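Local coordinates for transcriptional regulator, MarR family (Methanosarcina mazei, PDB 3S2W), which probably binds DNA as a winged-helix transcription factor of the MarR family, regulating gene expression, at residues Y34-I48 against L117-I131. Sequence-based numbering, arbitrary orientation.
With SO4 (sulfate ion), chain K.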
loop_
_atom_site.group_PDB
_atom_site.type_symbol
_atom_site.label_atom_id
_atom_site.label_comp_id
_atom_site.label_asym_id
_atom_site.label_seq_id
_atom_site.Cartn_x
_atom_site.Cartn_y
_atom_site.Cartn_z
ATOM N N TYR A 34 -5.269 -5.673 -0.286
ATOM C CA TYR A 34 -6.090 -6.621 -1.030
ATOM C C TYR A 34 -5.319 -7.018 -2.280
ATOM O O TYR A 34 -5.211 -8.203 -2.622
ATOM C CB TYR A 34 -7.429 -5.990 -1.430
ATOM C CG TYR A 34 -8.333 -5.631 -0.268
ATOM C CD1 TYR A 34 -8.110 -6.149 1.003
ATOM C CD2 TYR A 34 -9.415 -4.784 -0.447
ATOM C CE1 TYR A 34 -8.925 -5.829 2.052
ATOM C CE2 TYR A 34 -10.247 -4.459 0.599
ATOM C CZ TYR A 34 -10.003 -4.978 1.848
ATOM O OH TYR A 34 -10.852 -4.651 2.891
ATOM N N GLY A 35 -4.789 -6.001 -2.957
ATOM C CA GLY A 35 -3.989 -6.206 -4.141
ATOM C C GLY A 35 -2.879 -7.206 -3.884
ATOM O O GLY A 35 -2.643 -8.076 -4.721
ATOM N N GLN A 36 -2.212 -7.099 -2.733
ATOM C CA GLN A 36 -1.029 -7.919 -2.475
ATOM C C GLN A 36 -1.464 -9.344 -2.229
ATOM O O GLN A 36 -0.736 -10.287 -2.533
ATOM C CB GLN A 36 -0.181 -7.415 -1.296
ATOM C CG GLN A 36 0.599 -6.092 -1.524
ATOM C CD GLN A 36 1.378 -6.034 -2.838
ATOM O OE1 GLN A 36 2.579 -6.345 -2.893
ATOM N NE2 GLN A 36 0.704 -5.592 -3.901
ATOM N N ILE A 37 -2.669 -9.504 -1.711
ATOM C CA ILE A 37 -3.209 -10.844 -1.543
ATOM C C ILE A 37 -3.610 -11.450 -2.893
ATOM O O ILE A 37 -3.227 -12.575 -3.217
ATOM C CB ILE A 37 -4.372 -10.858 -0.529
ATOM C CG1 ILE A 37 -3.804 -10.625 0.866
ATOM C CG2 ILE A 37 -5.160 -12.193 -0.561
ATOM C CD1 ILE A 37 -4.776 -10.006 1.781
ATOM N N TYR A 38 -4.358 -10.682 -3.682
ATOM C CA TYR A 38 -4.845 -11.151 -4.967
ATOM C C TYR A 38 -3.697 -11.443 -5.924
ATOM O O TYR A 38 -3.687 -12.481 -6.572
ATOM C CB TYR A 38 -5.780 -10.119 -5.592
ATOM C CG TYR A 38 -6.293 -10.573 -6.920
ATOM C CD1 TYR A 38 -5.590 -10.299 -8.080
ATOM C CD2 TYR A 38 -7.464 -11.318 -7.014
ATOM C CE1 TYR A 38 -6.040 -10.717 -9.299
ATOM C CE2 TYR A 38 -7.930 -11.755 -8.241
ATOM C CZ TYR A 38 -7.214 -11.446 -9.379
ATOM O OH TYR A 38 -7.665 -11.866 -10.610
ATOM N N ILE A 39 -2.741 -10.516 -6.018
ATOM C CA ILE A 39 -1.570 -10.723 -6.840
ATOM C C ILE A 39 -0.785 -11.907 -6.295
ATOM O O ILE A 39 -0.368 -12.784 -7.036
ATOM C CB ILE A 39 -0.678 -9.477 -6.856
ATOM C CG1 ILE A 39 -1.434 -8.284 -7.447
ATOM C CG2 ILE A 39 0.586 -9.716 -7.653
ATOM C CD1 ILE A 39 -1.770 -8.443 -8.880
ATOM N N GLY A 40 -0.592 -11.924 -4.989
ATOM C CA GLY A 40 0.164 -12.970 -4.330
ATOM C C GLY A 40 -0.254 -14.357 -4.708
ATOM O O GLY A 40 0.598 -15.213 -4.949
ATOM N N LYS A 41 -1.552 -14.606 -4.778
ATOM C CA LYS A 41 -1.993 -15.960 -5.085
ATOM C C LYS A 41 -1.716 -16.298 -6.533
ATOM O O LYS A 41 -1.391 -17.447 -6.863
ATOM C CB LYS A 41 -3.476 -16.151 -4.794
ATOM C CG LYS A 41 -3.791 -16.300 -3.325
ATOM C CD LYS A 41 -4.580 -17.570 -3.065
ATOM C CE LYS A 41 -5.843 -17.603 -3.913
ATOM N NZ LYS A 41 -7.048 -17.856 -3.082
ATOM N N LYS A 42 -1.871 -15.299 -7.395
ATOM C CA LYS A 42 -1.680 -15.512 -8.815
ATOM C C LYS A 42 -0.208 -15.689 -9.147
ATOM O O LYS A 42 0.109 -16.367 -10.094
ATOM C CB LYS A 42 -2.304 -14.409 -9.661
ATOM C CG LYS A 42 -3.833 -14.307 -9.590
ATOM C CD LYS A 42 -4.472 -15.473 -10.262
ATOM C CE LYS A 42 -5.970 -15.262 -10.427
ATOM N NZ LYS A 42 -6.269 -14.663 -11.741
ATOM N N ILE A 43 0.704 -15.136 -8.368
ATOM C CA ILE A 43 2.108 -15.338 -8.727
ATOM C C ILE A 43 2.844 -16.483 -8.021
ATOM O O ILE A 43 3.929 -16.864 -8.457
ATOM C CB ILE A 43 2.953 -14.051 -8.660
ATOM C CG1 ILE A 43 2.992 -13.509 -7.248
ATOM C CG2 ILE A 43 2.421 -13.015 -9.627
ATOM C CD1 ILE A 43 3.936 -12.326 -7.134
ATOM N N GLU A 44 2.256 -17.029 -6.953
ATOM C CA GLU A 44 2.798 -18.221 -6.288
ATOM C C GLU A 44 3.294 -19.272 -7.285
ATOM O O GLU A 44 4.385 -19.787 -7.122
ATOM C CB GLU A 44 1.743 -18.869 -5.420
ATOM C CG GLU A 44 1.977 -18.899 -3.925
ATOM C CD GLU A 44 0.659 -19.143 -3.165
ATOM O OE1 GLU A 44 0.117 -20.278 -3.209
ATOM O OE2 GLU A 44 0.141 -18.177 -2.556
ATOM N N PRO A 45 2.479 -19.607 -8.304
ATOM C CA PRO A 45 2.884 -20.704 -9.190
ATOM C C PRO A 45 4.228 -20.468 -9.867
ATOM O O PRO A 45 4.839 -21.430 -10.313
ATOM C CB PRO A 45 1.753 -20.761 -10.220
ATOM C CG PRO A 45 0.542 -20.248 -9.458
ATOM C CD PRO A 45 1.077 -19.196 -8.524
ATOM N N TYR A 46 4.682 -19.218 -9.919
ATOM C CA TYR A 46 6.007 -18.890 -10.450
ATOM C C TYR A 46 7.039 -18.819 -9.335
ATOM O O TYR A 46 8.180 -18.433 -9.559
ATOM C CB TYR A 46 5.983 -17.571 -11.229
ATOM C CG TYR A 46 4.851 -17.501 -12.221
ATOM C CD1 TYR A 46 3.636 -16.898 -11.890
ATOM C CD2 TYR A 46 4.979 -18.061 -13.473
ATOM C CE1 TYR A 46 2.587 -16.859 -12.792
ATOM C CE2 TYR A 46 3.941 -18.022 -14.384
ATOM C CZ TYR A 46 2.748 -17.427 -14.041
ATOM O OH TYR A 46 1.735 -17.407 -14.972
ATOM N N GLY A 47 6.635 -19.190 -8.132
ATOM C CA GLY A 47 7.518 -19.139 -6.983
ATOM C C GLY A 47 7.966 -17.730 -6.650
ATOM O O GLY A 47 9.118 -17.512 -6.304
ATOM N N ILE A 48 7.046 -16.776 -6.742
ATOM C CA ILE A 48 7.361 -15.359 -6.547
ATOM C C ILE A 48 6.449 -14.768 -5.471
ATOM O O ILE A 48 5.235 -14.923 -5.527
ATOM C CB ILE A 48 7.141 -14.569 -7.861
ATOM C CG1 ILE A 48 7.991 -15.145 -8.979
ATOM C CG2 ILE A 48 7.546 -13.138 -7.727
ATOM C CD1 ILE A 48 7.762 -14.444 -10.298
ATOM N N LEU A 117 8.446 -14.097 -18.643
ATOM C CA LEU A 117 7.398 -14.090 -17.633
ATOM C C LEU A 117 6.435 -12.932 -17.832
ATOM O O LEU A 117 5.294 -12.993 -17.385
ATOM C CB LEU A 117 7.995 -14.011 -16.239
ATOM C CG LEU A 117 7.147 -14.848 -15.289
ATOM C CD1 LEU A 117 6.994 -16.227 -15.900
ATOM C CD2 LEU A 117 7.759 -14.938 -13.911
ATOM N N GLU A 118 6.903 -11.903 -18.536
ATOM C CA GLU A 118 6.228 -10.604 -18.639
ATOM C C GLU A 118 4.758 -10.604 -19.071
ATOM O O GLU A 118 3.957 -9.900 -18.478
ATOM C CB GLU A 118 7.035 -9.647 -19.528
ATOM C CG GLU A 118 6.611 -8.214 -19.401
ATOM C CD GLU A 118 7.296 -7.300 -20.419
ATOM O OE1 GLU A 118 6.854 -6.147 -20.547
ATOM O OE2 GLU A 118 8.263 -7.721 -21.098
ATOM N N PRO A 119 4.402 -11.369 -20.121
ATOM C CA PRO A 119 2.994 -11.447 -20.532
ATOM C C PRO A 119 2.113 -11.941 -19.390
ATOM O O PRO A 119 0.968 -11.497 -19.240
ATOM C CB PRO A 119 3.005 -12.509 -21.648
ATOM C CG PRO A 119 4.391 -12.504 -22.164
ATOM C CD PRO A 119 5.279 -12.172 -20.994
ATOM N N ASP A 120 2.642 -12.864 -18.595
ATOM C CA ASP A 120 1.898 -13.419 -17.467
ATOM C C ASP A 120 1.719 -12.375 -16.341
ATOM O O ASP A 120 0.625 -12.203 -15.813
ATOM C CB ASP A 120 2.587 -14.677 -16.934
ATOM C CG ASP A 120 2.923 -15.689 -18.043
ATOM O OD1 ASP A 120 3.956 -15.497 -18.752
ATOM O OD2 ASP A 120 2.156 -16.679 -18.186
HETATM N N MSE A 121 2.797 -11.677 -15.996
HETATM C CA MSE A 121 2.746 -10.637 -14.984
HETATM C C MSE A 121 1.805 -9.502 -15.398
HETATM O O MSE A 121 0.934 -9.082 -14.629
HETATM C CB MSE A 121 4.143 -10.080 -14.761
HETATM C CG MSE A 121 5.161 -11.123 -14.326
HETATM SE SE MSE A 121 4.682 -11.988 -12.633
HETATM C CE MSE A 121 3.739 -13.545 -13.323
ATOM N N LYS A 122 1.962 -8.998 -16.614
ATOM C CA LYS A 122 1.123 -7.886 -17.021
ATOM C C LYS A 122 -0.356 -8.273 -17.064
ATOM O O LYS A 122 -1.243 -7.437 -16.791
ATOM C CB LYS A 122 1.623 -7.259 -18.326
ATOM C CG LYS A 122 2.806 -6.271 -18.101
ATOM C CD LYS A 122 3.276 -5.597 -19.398
ATOM C CE LYS A 122 4.362 -4.542 -19.136
ATOM N NZ LYS A 122 5.067 -4.090 -20.389
ATOM N N LYS A 123 -0.617 -9.546 -17.371
ATOM C CA LYS A 123 -1.987 -10.061 -17.425
ATOM C C LYS A 123 -2.617 -10.189 -16.033
ATOM O O LYS A 123 -3.805 -9.907 -15.842
ATOM C CB LYS A 123 -2.028 -11.424 -18.114
ATOM C CG LYS A 123 -3.424 -11.994 -18.214
ATOM C CD LYS A 123 -3.378 -13.488 -18.468
ATOM C CE LYS A 123 -4.752 -14.076 -18.821
ATOM N NZ LYS A 123 -4.694 -15.576 -18.933
ATOM N N ILE A 124 -1.813 -10.644 -15.072
ATOM C CA ILE A 124 -2.225 -10.707 -13.682
ATOM C C ILE A 124 -2.564 -9.313 -13.147
ATOM O O ILE A 124 -3.547 -9.159 -12.438
ATOM C CB ILE A 124 -1.122 -11.279 -12.791
ATOM C CG1 ILE A 124 -0.870 -12.753 -13.105
ATOM C CG2 ILE A 124 -1.500 -11.095 -11.365
ATOM C CD1 ILE A 124 -2.036 -13.625 -12.793
ATOM N N ALA A 125 -1.739 -8.316 -13.475
ATOM C CA ALA A 125 -2.000 -6.927 -13.083
ATOM C C ALA A 125 -3.296 -6.426 -13.723
ATOM O O ALA A 125 -4.001 -5.610 -13.160
ATOM C CB ALA A 125 -0.825 -6.011 -13.482
ATOM N N SER A 126 -3.614 -6.932 -14.900
ATOM C CA SER A 126 -4.805 -6.486 -15.597
ATOM C C SER A 126 -6.034 -7.031 -14.925
ATOM O O SER A 126 -7.020 -6.326 -14.771
ATOM C CB SER A 126 -4.786 -6.924 -17.069
ATOM O OG SER A 126 -3.782 -6.227 -17.781
ATOM N N GLU A 127 -5.982 -8.294 -14.530
ATOM C CA GLU A 127 -7.162 -8.948 -13.980
ATOM C C GLU A 127 -7.504 -8.276 -12.681
ATOM O O GLU A 127 -8.662 -8.194 -12.290
ATOM C CB GLU A 127 -6.905 -10.441 -13.761
ATOM C CG GLU A 127 -6.678 -11.212 -15.055
ATOM C CD GLU A 127 -6.075 -12.576 -14.824
ATOM O OE1 GLU A 127 -6.150 -13.423 -15.739
ATOM O OE2 GLU A 127 -5.515 -12.799 -13.734
ATOM N N TRP A 128 -6.469 -7.791 -12.009
ATOM C CA TRP A 128 -6.676 -7.071 -10.780
ATOM C C TRP A 128 -7.348 -5.711 -11.039
ATOM O O TRP A 128 -8.331 -5.368 -10.377
ATOM C CB TRP A 128 -5.358 -6.920 -10.049
ATOM C CG TRP A 128 -5.488 -6.104 -8.830
ATOM C CD1 TRP A 128 -4.822 -4.962 -8.544
ATOM C CD2 TRP A 128 -6.388 -6.331 -7.746
ATOM N NE1 TRP A 128 -5.225 -4.471 -7.331
ATOM C CE2 TRP A 128 -6.197 -5.289 -6.822
ATOM C CE3 TRP A 128 -7.332 -7.326 -7.456
ATOM C CZ2 TRP A 128 -6.895 -5.215 -5.613
ATOM C CZ3 TRP A 128 -8.039 -7.242 -6.265
ATOM C CH2 TRP A 128 -7.799 -6.200 -5.352
ATOM N N GLY A 129 -6.839 -4.951 -12.008
ATOM C CA GLY A 129 -7.436 -3.672 -12.363
ATOM C C GLY A 129 -8.875 -3.858 -12.794
ATOM O O GLY A 129 -9.748 -3.026 -12.533
ATOM N N GLU A 130 -9.113 -4.987 -13.446
ATOM C CA GLU A 130 -10.409 -5.328 -14.008
ATOM C C GLU A 130 -11.420 -5.556 -12.908
ATOM O O GLU A 130 -12.583 -5.154 -12.997
ATOM C CB GLU A 130 -10.280 -6.615 -14.817
ATOM C CG GLU A 130 -11.602 -7.179 -15.291
ATOM C CD GLU A 130 -12.318 -6.269 -16.285
ATOM O OE1 GLU A 130 -13.517 -6.517 -16.549
ATOM O OE2 GLU A 130 -11.688 -5.313 -16.799
ATOM N N ILE A 131 -10.971 -6.257 -11.881
ATOM C CA ILE A 131 -11.745 -6.400 -10.692
ATOM C C ILE A 131 -12.000 -5.015 -10.091
ATOM O O ILE A 131 -13.091 -4.734 -9.632
ATOM C CB ILE A 131 -11.030 -7.342 -9.692
ATOM C CG1 ILE A 131 -11.201 -8.794 -10.146
ATOM C CG2 ILE A 131 -11.582 -7.158 -8.267
ATOM C CD1 ILE A 131 -10.492 -9.788 -9.281
HETATM S S SO4 K . -10.437 -13.947 -11.202
HETATM O O1 SO4 K . -10.113 -12.533 -11.367
HETATM O O2 SO4 K . -10.009 -14.689 -12.390
HETATM O O3 SO4 K . -9.748 -14.482 -10.033
HETATM O O4 SO4 K . -11.880 -14.090 -11.019
#
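Trp128 reaches over one face of the Tyr38 ring with its CE3 edge, near the rim, CE3 lying 3.5 Å from Tyr38 CG; the planes are inclined by 29° and slid so far apart that the rings barely overlap. At the edge of the same tyrosine ring are the backbone O of Ile124 and a sulfate, probably from the crystallisation liquor, whose O1 is 2.6 Å from Tyr38 OH and accepts its hydrogen bond. Gly35 CA packs against the rim of the indole, 3.4 Å from Trp128 CZ2; a CB at Gly35 would sit tight against Trp128 NE1, so glycine suits this close approach. The Tyr46 ring carries the CE methyl of selenomethionine Met121 over one face in a CH-pi contact, while Leu117 CD1 approaches Tyr46 CD2 obliquely.

Segments 34-43 and 117-131, on helices 23-43 and 112-133, run roughly antiparallel, their axes at 140°, in the MarR winged-helix fold, where helix 112-133 follows the wing strands 94-98 and 106-110; helix 53-61 backs Met121, and Ile158 of the second subunit packs on Ile131. With CG anti to the backbone N (chi1 180°), Tyr38 enters as a knob among Ile124, Glu127, Trp128 and Ile131. A serine in its place would probably leave Trp128 CE3 and the Ile131 methyl without their aromatic partner.

Branched Ile39 and Ile124 fill the middle, Ile39 CD1 3.6 Å from Ile124 CG2. Lys42 lays its aliphatic part against Ile124 and bends at chi2 and chi4, bringing NZ 2.8 Å from Glu127 OE2 in a salt bridge with weak hydrogen-bond geometry.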